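PDB 3WWV: membrane-bound protease PH1510 from Pyrococcus horikoshii OT3, which cleaves proteins preferentially near hydrophobic or aromatic residues, degrading casein and a stomatin homolog in vitro, and of which this chain is the C-terminal OB-fold domain. Local coordinates for residues W34-E45 with V53-R64. Numbering follows the deposited sequence.
Sequences WKARSKFNGKIE and VDMDGLTLIVVR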
loop_
_atom_site.group_PDB
_atom_site.type_symbol
_atom_site.label_atom_id
_atom_site.label_comp_id
_atom_site.label_asym_id
_atom_site.label_seq_id
_atom_site.Cartn_x
_atom_site.Cartn_y
_atom_site.Cartn_z
ATOM N N TRP A 34 -3.048 -5.901 -15.398
ATOM C CA TRP A 34 -2.661 -4.499 -15.269
ATOM C C TRP A 34 -1.174 -4.264 -15.535
ATOM O O TRP A 34 -0.334 -5.103 -15.205
ATOM C CB TRP A 34 -2.967 -4.003 -13.861
ATOM C CG TRP A 34 -4.388 -3.711 -13.606
ATOM C CD1 TRP A 34 -5.359 -4.598 -13.259
ATOM C CD2 TRP A 34 -5.010 -2.420 -13.635
ATOM N NE1 TRP A 34 -6.551 -3.945 -13.083
ATOM C CE2 TRP A 34 -6.366 -2.607 -13.311
ATOM C CE3 TRP A 34 -4.550 -1.125 -13.916
ATOM C CZ2 TRP A 34 -7.278 -1.542 -13.259
ATOM C CZ3 TRP A 34 -5.451 -0.068 -13.858
ATOM C CH2 TRP A 34 -6.798 -0.283 -13.533
ATOM N N LYS A 35 -0.861 -3.106 -16.118
ATOM C CA LYS A 35 0.501 -2.608 -16.149
ATOM C C LYS A 35 0.860 -2.257 -14.715
ATOM O O LYS A 35 0.020 -1.750 -13.968
ATOM C CB LYS A 35 0.614 -1.365 -17.023
ATOM C CG LYS A 35 0.582 -1.619 -18.518
ATOM C CD LYS A 35 0.687 -0.309 -19.289
ATOM C CE LYS A 35 1.175 -0.546 -20.712
ATOM N NZ LYS A 35 2.116 0.522 -21.172
ATOM N N ALA A 36 2.100 -2.536 -14.326
ATOM C CA ALA A 36 2.543 -2.285 -12.961
ATOM C C ALA A 36 4.013 -1.904 -12.915
ATOM O O ALA A 36 4.779 -2.221 -13.834
ATOM C CB ALA A 36 2.268 -3.492 -12.067
ATOM N N ARG A 37 4.387 -1.220 -11.837
ATOM C CA ARG A 37 5.740 -0.709 -11.637
ATOM C C ARG A 37 6.076 -0.864 -10.154
ATOM O O ARG A 37 5.294 -0.452 -9.307
ATOM C CB ARG A 37 5.786 0.768 -12.062
ATOM C CG ARG A 37 7.154 1.425 -12.034
ATOM C CD ARG A 37 7.167 2.746 -12.802
ATOM N NE ARG A 37 6.558 3.866 -12.070
ATOM C CZ ARG A 37 5.564 4.643 -12.524
ATOM N NH1 ARG A 37 5.023 4.455 -13.725
ATOM N NH2 ARG A 37 5.109 5.628 -11.765
ATOM N N SER A 38 7.208 -1.479 -9.830
ATOM C CA SER A 38 7.595 -1.597 -8.430
ATOM C C SER A 38 8.081 -0.250 -7.925
ATOM O O SER A 38 8.809 0.444 -8.631
ATOM C CB SER A 38 8.667 -2.658 -8.227
ATOM O OG SER A 38 9.833 -2.329 -8.944
ATOM N N LYS A 39 7.666 0.118 -6.715
ATOM C CA LYS A 39 7.994 1.438 -6.172
ATOM C C LYS A 39 9.483 1.654 -5.892
ATOM O O LYS A 39 10.011 2.711 -6.215
ATOM C CB LYS A 39 7.185 1.751 -4.921
ATOM C CG LYS A 39 7.247 3.230 -4.554
ATOM C CD LYS A 39 6.389 3.560 -3.355
ATOM C CE LYS A 39 6.732 4.948 -2.852
ATOM N NZ LYS A 39 6.112 6.017 -3.678
ATOM N N PHE A 40 10.153 0.669 -5.297
ATOM C CA PHE A 40 11.566 0.841 -4.933
ATOM C C PHE A 40 12.449 -0.170 -5.623
ATOM O O PHE A 40 13.485 0.197 -6.189
ATOM C CB PHE A 40 11.800 0.652 -3.435
ATOM C CG PHE A 40 10.835 1.371 -2.568
ATOM C CD1 PHE A 40 11.014 2.716 -2.280
ATOM C CD2 PHE A 40 9.765 0.688 -2.001
ATOM C CE1 PHE A 40 10.127 3.379 -1.456
ATOM C CE2 PHE A 40 8.880 1.341 -1.171
ATOM C CZ PHE A 40 9.057 2.687 -0.906
ATOM N N ASN A 41 12.040 -1.442 -5.515
ATOM C CA ASN A 41 12.798 -2.594 -6.005
ATOM C C ASN A 41 13.149 -2.481 -7.475
ATOM O O ASN A 41 12.348 -2.013 -8.275
ATOM C CB ASN A 41 12.025 -3.899 -5.769
ATOM C CG ASN A 41 12.125 -4.408 -4.335
ATOM O OD1 ASN A 41 11.516 -5.427 -3.988
ATOM N ND2 ASN A 41 12.891 -3.709 -3.493
ATOM N N GLY A 42 14.355 -2.909 -7.823
ATOM C CA GLY A 42 14.781 -2.938 -9.215
ATOM C C GLY A 42 14.094 -4.041 -10.007
ATOM O O GLY A 42 13.972 -3.925 -11.233
ATOM N N LYS A 43 13.636 -5.093 -9.307
ATOM C CA LYS A 43 13.116 -6.311 -9.949
ATOM C C LYS A 43 12.236 -7.180 -9.033
ATOM O O LYS A 43 12.697 -7.669 -7.998
ATOM C CB LYS A 43 14.273 -7.155 -10.507
ATOM C CG LYS A 43 13.852 -8.461 -11.170
ATOM C CD LYS A 43 15.036 -9.397 -11.358
ATOM C CE LYS A 43 15.870 -8.980 -12.557
ATOM N NZ LYS A 43 17.229 -9.583 -12.520
ATOM N N ILE A 44 10.979 -7.374 -9.428
ATOM C CA ILE A 44 10.081 -8.321 -8.763
ATOM C C ILE A 44 9.667 -9.423 -9.750
ATOM O O ILE A 44 9.147 -9.143 -10.822
ATOM C CB ILE A 44 8.847 -7.623 -8.141
ATOM C CG1 ILE A 44 9.287 -6.491 -7.197
ATOM C CG2 ILE A 44 7.974 -8.634 -7.405
ATOM C CD1 ILE A 44 8.138 -5.719 -6.576
ATOM N N GLU A 45 9.902 -10.674 -9.363
ATOM C CA GLU A 45 9.849 -11.825 -10.278
ATOM C C GLU A 45 8.438 -12.330 -10.566
ATOM O O GLU A 45 7.511 -12.092 -9.796
ATOM C CB GLU A 45 10.696 -12.986 -9.730
ATOM C CG GLU A 45 12.192 -12.703 -9.580
ATOM C CD GLU A 45 12.570 -11.944 -8.297
ATOM O OE1 GLU A 45 11.676 -11.556 -7.508
ATOM O OE2 GLU A 45 13.782 -11.735 -8.076
ATOM N N VAL A 53 0.030 0.008 -3.886
ATOM C CA VAL A 53 0.215 1.128 -2.947
ATOM C C VAL A 53 -0.158 2.496 -3.521
ATOM O O VAL A 53 -0.401 3.449 -2.764
ATOM C CB VAL A 53 1.643 1.179 -2.336
ATOM C CG1 VAL A 53 1.928 -0.087 -1.531
ATOM C CG2 VAL A 53 2.711 1.386 -3.408
ATOM N N ASP A 54 -0.203 2.591 -4.849
ATOM C CA ASP A 54 -0.545 3.839 -5.544
ATOM C C ASP A 54 -0.905 3.540 -6.988
ATOM O O ASP A 54 -0.843 2.394 -7.422
ATOM C CB ASP A 54 0.634 4.819 -5.503
ATOM C CG ASP A 54 0.213 6.266 -5.685
ATOM O OD1 ASP A 54 -0.999 6.573 -5.796
ATOM O OD2 ASP A 54 1.120 7.116 -5.717
ATOM N N MET A 55 -1.274 4.580 -7.728
ATOM C CA MET A 55 -1.596 4.451 -9.142
ATOM C C MET A 55 -1.107 5.666 -9.916
ATOM O O MET A 55 -1.243 6.796 -9.463
ATOM C CB MET A 55 -3.097 4.284 -9.338
ATOM C CG MET A 55 -3.451 3.260 -10.392
ATOM S SD MET A 55 -5.213 3.186 -10.730
ATOM C CE MET A 55 -5.831 2.955 -9.083
ATOM N N ASP A 56 -0.540 5.401 -11.088
ATOM C CA ASP A 56 -0.008 6.409 -11.988
ATOM C C ASP A 56 -0.702 6.220 -13.331
ATOM O O ASP A 56 -0.308 5.361 -14.128
ATOM C CB ASP A 56 1.498 6.189 -12.156
ATOM C CG ASP A 56 2.207 7.381 -12.776
ATOM O OD1 ASP A 56 1.601 8.473 -12.899
ATOM O OD2 ASP A 56 3.393 7.223 -13.122
ATOM N N GLY A 57 -1.736 7.015 -13.588
ATOM C CA GLY A 57 -2.577 6.788 -14.756
ATOM C C GLY A 57 -3.195 5.408 -14.635
ATOM O O GLY A 57 -3.850 5.114 -13.645
ATOM N N LEU A 58 -2.949 4.558 -15.623
ATOM C CA LEU A 58 -3.408 3.176 -15.607
ATOM C C LEU A 58 -2.324 2.182 -15.154
ATOM O O LEU A 58 -2.496 0.962 -15.283
ATOM C CB LEU A 58 -3.942 2.786 -16.995
ATOM C CG LEU A 58 -5.155 3.559 -17.526
ATOM C CD1 LEU A 58 -5.398 3.220 -18.989
ATOM C CD2 LEU A 58 -6.405 3.299 -16.683
ATOM N N THR A 59 -1.213 2.694 -14.626
ATOM C CA THR A 59 -0.126 1.841 -14.145
ATOM C C THR A 59 -0.194 1.710 -12.617
ATOM O O THR A 59 -0.165 2.713 -11.901
ATOM C CB THR A 59 1.260 2.387 -14.579
ATOM O OG1 THR A 59 1.304 2.505 -16.007
ATOM C CG2 THR A 59 2.395 1.468 -14.131
ATOM N N LEU A 60 -0.292 0.478 -12.127
ATOM C CA LEU A 60 -0.302 0.220 -10.675
ATOM C C LEU A 60 1.108 0.264 -10.094
ATOM O O LEU A 60 2.035 -0.308 -10.662
ATOM C CB LEU A 60 -0.946 -1.135 -10.367
ATOM C CG LEU A 60 -2.344 -1.364 -10.919
ATOM C CD1 LEU A 60 -2.842 -2.750 -10.536
ATOM C CD2 LEU A 60 -3.301 -0.295 -10.422
ATOM N N ILE A 61 1.261 0.958 -8.968
ATOM C CA ILE A 61 2.539 1.015 -8.253
ATOM C C ILE A 61 2.442 0.064 -7.082
ATOM O O ILE A 61 1.475 0.090 -6.321
ATOM C CB ILE A 61 2.893 2.454 -7.839
ATOM C CG1 ILE A 61 3.093 3.292 -9.109
ATOM C CG2 ILE A 61 4.164 2.506 -6.989
ATOM C CD1 ILE A 61 2.745 4.746 -8.923
ATOM N N VAL A 62 3.431 -0.816 -6.971
ATOM C CA VAL A 62 3.346 -1.975 -6.096
ATOM C C VAL A 62 4.654 -2.127 -5.341
ATOM O O VAL A 62 5.705 -1.666 -5.811
ATOM C CB VAL A 62 3.058 -3.275 -6.890
ATOM C CG1 VAL A 62 1.769 -3.169 -7.697
ATOM C CG2 VAL A 62 4.207 -3.632 -7.815
ATOM N N VAL A 63 4.574 -2.741 -4.164
ATOM C CA VAL A 63 5.739 -3.280 -3.452
ATOM C C VAL A 63 5.513 -4.786 -3.351
ATOM O O VAL A 63 4.367 -5.238 -3.455
ATOM C CB VAL A 63 5.921 -2.667 -2.028
ATOM C CG1 VAL A 63 6.214 -1.169 -2.115
ATOM C CG2 VAL A 63 4.708 -2.920 -1.138
ATOM N N ARG A 64 6.568 -5.578 -3.161
ATOM C CA ARG A 64 6.322 -6.995 -2.890
ATOM C C ARG A 64 5.682 -7.156 -1.531
ATOM O O ARG A 64 5.963 -6.397 -0.604
ATOM C CB ARG A 64 7.547 -7.910 -3.032
ATOM C CG ARG A 64 8.901 -7.329 -2.683
ATOM C CD ARG A 64 9.918 -8.447 -2.448
ATOM N NE ARG A 64 9.784 -9.569 -3.368
ATOM C CZ ARG A 64 10.513 -9.736 -4.468
ATOM N NH1 ARG A 64 11.446 -8.864 -4.806
ATOM N NH2 ARG A 64 10.301 -10.786 -5.237
HETATM O O HOH W 1 9.024 -4.021 -3.064
#
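R37 and K39 on one side and L60 and V62 on the other knit strands 34-38 and 59-64 into the parallel strand pair of this OB-fold beta barrel, their axes 36° apart. The backbone evidence is a ladder running L60 N to K35 O, R37 N to L60 O (2.8 Å), V62 N to R37 O and K39 N to V62 O. Strand 59-64 also pairs antiparallel with 53-56, where V53 and D54 opposite I61 form a classic bulge.

Apolar contacts fill the face bearing A36, L60 and V62. L60 lies across the W34 ring, CD2 sitting 4.2 Å from the six-membered centroid in a CH-pi contact, while L58 O meets the ring edge. M10 of helix 7-10 also touches W34 and L60. Beyond the strand, F40 CE2 packs on V63 CG1 at 3.8 Å.

Two salt bridges close the ends. R37, its CG anti to the backbone N (chi1 -175°) and its chain bent at chi3, passes over I61 and gives NH2 to D56 OD2 at 2.7 Å; the guanidinium and carboxylate planes are nearly perpendicular. R64 NH2 meets E45 OE1 at 2.8 Å, in the guanidinium plane, and also bridges E48, while I44 CG2 lies over one guanidinium face. A methionine in place of R64 would probably leave the E45 and E48 carboxylates without their shared positive partner. A water accepts from R64 N at 2.9 Å and donates a weak bond to N41 OD1.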